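Local coordinates for protein N5-carboxyaminoimidazole ribonucleotide synthetase (Bacillus anthracis, PDB 3QFF) that probably uses ATP and bicarbonate to carboxylate 5-aminoimidazole ribonucleotide, giving N5-carboxyaminoimidazole ribonucleotide, a step of bacterial purine biosynthesis, at residues I228-I233 and D363-A368. Residues are numbered along the deposited sequence; the frame is centred on the assembly and turned at random.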
ATOM      1  N   ILE A 228       9.670  -9.068 -15.067  1.00 23.41           N
ATOM      2  CA  ILE A 228       8.939  -8.429 -16.144  1.00 23.53           C
ATOM      3  C   ILE A 228       7.575  -9.076 -16.256  1.00 23.44           C
ATOM      4  O   ILE A 228       7.480 -10.293 -16.379  1.00 23.24           O
ATOM      5  CB  ILE A 228       9.671  -8.613 -17.479  1.00 23.27           C
ATOM      6  CG1 ILE A 228      11.115  -8.093 -17.402  1.00 23.32           C
ATOM      7  CG2 ILE A 228       8.877  -7.966 -18.605  1.00 23.89           C
ATOM      8  CD1 ILE A 228      12.042  -8.652 -18.550  1.00 25.12           C
ATOM      9  N   VAL A 229       6.524  -8.260 -16.231  1.00 23.55           N
ATOM     10  CA  VAL A 229       5.164  -8.762 -16.227  1.00 23.71           C
ATOM     11  C   VAL A 229       4.311  -7.891 -17.156  1.00 24.38           C
ATOM     12  O   VAL A 229       4.244  -6.675 -16.968  1.00 24.47           O
ATOM     13  CB  VAL A 229       4.567  -8.744 -14.798  1.00 23.19           C
ATOM     14  CG1 VAL A 229       3.342  -9.647 -14.708  1.00 22.87           C
ATOM     15  CG2 VAL A 229       5.617  -9.159 -13.765  1.00 23.38           C
ATOM     16  N   PRO A 230       3.635  -8.503 -18.148  1.00 25.20           N
ATOM     17  CA  PRO A 230       3.541  -9.941 -18.449  1.00 25.61           C
ATOM     18  C   PRO A 230       4.868 -10.513 -18.939  1.00 25.94           C
ATOM     19  O   PRO A 230       5.631  -9.823 -19.621  1.00 25.41           O
ATOM     20  CB  PRO A 230       2.485 -10.002 -19.567  1.00 26.30           C
ATOM     21  CG  PRO A 230       1.785  -8.651 -19.528  1.00 26.82           C
ATOM     22  CD  PRO A 230       2.847  -7.698 -19.094  1.00 24.60           C
ATOM     23  N   ALA A 231       5.170 -11.745 -18.541  1.00 26.54           N
ATOM     24  CA  ALA A 231       6.356 -12.439 -19.061  1.00 27.44           C
ATOM     25  C   ALA A 231       6.271 -12.463 -20.588  1.00 27.72           C
ATOM     26  O   ALA A 231       5.191 -12.621 -21.146  1.00 28.38           O
ATOM     27  CB  ALA A 231       6.436 -13.867 -18.500  1.00 27.10           C
ATOM     28  N   ARG A 232       7.402 -12.287 -21.260  1.00 28.73           N
ATOM     29  CA  ARG A 232       7.415 -12.245 -22.716  1.00 28.85           C
ATOM     30  C   ARG A 232       7.450 -13.669 -23.297  1.00 29.96           C
ATOM     31  O   ARG A 232       8.465 -14.121 -23.840  1.00 30.02           O
ATOM     32  CB  ARG A 232       8.566 -11.364 -23.225  1.00 28.78           C
ATOM     33  CG  ARG A 232       8.447  -9.893 -22.755  1.00 28.14           C
ATOM     34  CD  ARG A 232       9.676  -9.046 -23.086  1.00 27.64           C
ATOM     35  NE  ARG A 232      10.858  -9.469 -22.341  1.00 28.30           N
ATOM     36  CZ  ARG A 232      12.090  -8.990 -22.527  1.00 30.03           C
ATOM     37  NH1 ARG A 232      13.087  -9.455 -21.789  1.00 27.93           N
ATOM     38  NH2 ARG A 232      12.334  -8.046 -23.442  1.00 27.83           N
ATOM     39  N   ILE A 233       6.326 -14.368 -23.152  1.00 30.59           N
ATOM     40  CA  ILE A 233       6.206 -15.765 -23.550  1.00 31.54           C
ATOM     41  C   ILE A 233       4.860 -15.986 -24.237  1.00 32.45           C
ATOM     42  O   ILE A 233       3.969 -15.141 -24.137  1.00 31.85           O
ATOM     43  CB  ILE A 233       6.364 -16.735 -22.325  1.00 31.47           C
ATOM     44  CG1 ILE A 233       5.289 -16.456 -21.262  1.00 31.31           C
ATOM     45  CG2 ILE A 233       7.776 -16.651 -21.723  1.00 31.44           C
ATOM     46  CD1 ILE A 233       5.395 -17.307 -20.021  1.00 31.39           C
ATOM     47  N   ASP A 363       2.521   1.257 -20.103  1.00 32.25           N
ATOM     48  CA  ASP A 363       1.664   0.514 -21.034  1.00 33.74           C
ATOM     49  C   ASP A 363       2.482  -0.403 -21.934  1.00 33.70           C
ATOM     50  O   ASP A 363       2.000  -1.444 -22.365  1.00 33.67           O
ATOM     51  CB  ASP A 363       0.834   1.459 -21.909  1.00 34.13           C
ATOM     52  CG  ASP A 363      -0.290   2.145 -21.148  1.00 37.58           C
ATOM     53  OD1 ASP A 363      -0.584   3.312 -21.482  1.00 40.37           O
ATOM     54  OD2 ASP A 363      -0.886   1.532 -20.227  1.00 42.25           O
ATOM     55  N   ASN A 364       3.718  -0.011 -22.221  1.00 34.26           N
ATOM     56  CA  ASN A 364       4.600  -0.830 -23.055  1.00 35.04           C
ATOM     57  C   ASN A 364       5.806  -1.322 -22.253  1.00 34.41           C
ATOM     58  O   ASN A 364       6.588  -0.530 -21.716  1.00 33.70           O
ATOM     59  CB  ASN A 364       4.995  -0.065 -24.341  1.00 35.36           C
ATOM     60  CG  ASN A 364       5.953  -0.848 -25.249  1.00 38.40           C
ATOM     61  OD1 ASN A 364       6.803  -1.613 -24.783  1.00 42.13           O
ATOM     62  ND2 ASN A 364       5.829  -0.636 -26.559  1.00 41.03           N
ATOM     63  N   ILE A 365       5.951  -2.645 -22.168  1.00 34.18           N
ATOM     64  CA  ILE A 365       7.031  -3.242 -21.375  1.00 33.80           C
ATOM     65  C   ILE A 365       8.440  -2.827 -21.820  1.00 33.71           C
ATOM     66  O   ILE A 365       9.330  -2.614 -20.982  1.00 32.76           O
ATOM     67  CB  ILE A 365       6.898  -4.786 -21.298  1.00 34.46           C
ATOM     68  CG1 ILE A 365       5.926  -5.176 -20.184  1.00 35.01           C
ATOM     69  CG2 ILE A 365       8.253  -5.456 -21.048  1.00 35.23           C
ATOM     70  CD1 ILE A 365       6.429  -4.859 -18.772  1.00 35.66           C
ATOM     71  N   GLU A 366       8.642  -2.699 -23.132  1.00 33.57           N
ATOM     72  CA  GLU A 366       9.958  -2.317 -23.655  1.00 33.98           C
ATOM     73  C   GLU A 366      10.348  -0.888 -23.256  1.00 33.29           C
ATOM     74  O   GLU A 366      11.522  -0.586 -23.090  1.00 33.11           O
ATOM     75  CB  GLU A 366      10.038  -2.510 -25.179  1.00 34.23           C
ATOM     76  CG  GLU A 366       9.762  -3.948 -25.674  1.00 36.21           C
ATOM     77  CD  GLU A 366      10.766  -4.998 -25.177  1.00 39.68           C
ATOM     78  OE1 GLU A 366      11.976  -4.684 -25.037  1.00 39.63           O
ATOM     79  OE2 GLU A 366      10.337  -6.161 -24.939  1.00 40.61           O
ATOM     80  N   VAL A 367       9.353  -0.025 -23.073  1.00 33.05           N
ATOM     81  CA  VAL A 367       9.601   1.350 -22.646  1.00 32.58           C
ATOM     82  C   VAL A 367      10.076   1.355 -21.191  1.00 32.27           C
ATOM     83  O   VAL A 367      11.022   2.066 -20.842  1.00 31.95           O
ATOM     84  CB  VAL A 367       8.343   2.224 -22.851  1.00 33.02           C
ATOM     85  CG1 VAL A 367       8.539   3.626 -22.278  1.00 32.83           C
ATOM     86  CG2 VAL A 367       7.997   2.309 -24.349  1.00 33.10           C
ATOM     87  N   ALA A 368       9.440   0.526 -20.358  1.00 31.61           N
ATOM     88  CA  ALA A 368       9.862   0.347 -18.967  1.00 31.41           C
ATOM     89  C   ALA A 368      11.280  -0.203 -18.876  1.00 31.27           C
ATOM     90  O   ALA A 368      12.086   0.260 -18.056  1.00 30.29           O
ATOM     91  CB  ALA A 368       8.877  -0.556 -18.216  1.00 30.94           C
TER
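Arg232 and Glu366 form a salt bridge that joins the loop after strand 223-229, in the ATP-grasp part of the chain, to the first turn of helix 365-374 in the C-terminal region. Arg232 NH2 gives a hydrogen bond to Glu366 OE2 at 3.1 Å. The N-H...O angle is 157°, and the acceptor lies close to the guanidinium plane and offers its syn lone pair. The two flat groups are tilted 30° from each other. The CA-CB bond of Glu366 does not aim at the loop; the bend of its chain at chi2 (-63°) brings the carboxylate to the arginine. Arg232 has a second acidic partner, since its NH1 pairs with Glu216 of strand 209-220. The guanidinium thus links two carboxylates, one on the sheet and one on the helix.

Asn364 is the N-cap of that helix. Its OD1 accepts weak bonds from Glu366 N, at 2.7 Å, and Val367 N, at 3.5 Å.

The apolar part centres on Ile365. This side chain reaches the end of strand 223-229 and also touches Pro315, in the loop before strand 316-322, and Val317, on that strand, which is next to 223-229 in the antiparallel sheet. Its CG2 meets Ile228 CG2 at 3.6 Å. CG2 lies anti to the backbone N in both isoleucines, and these two branch methyls do the touching. The two side chains run at a slant to each other. Leu369, a turn further along the helix, also packs on Ile228. The peptide bond before Pro230 is cis. Pro230 CD lies 4.1 Å from Ile365 CG1, and the carbonyl oxygen Val229 O lies 3.4 Å from the methyl Ile365 CD1.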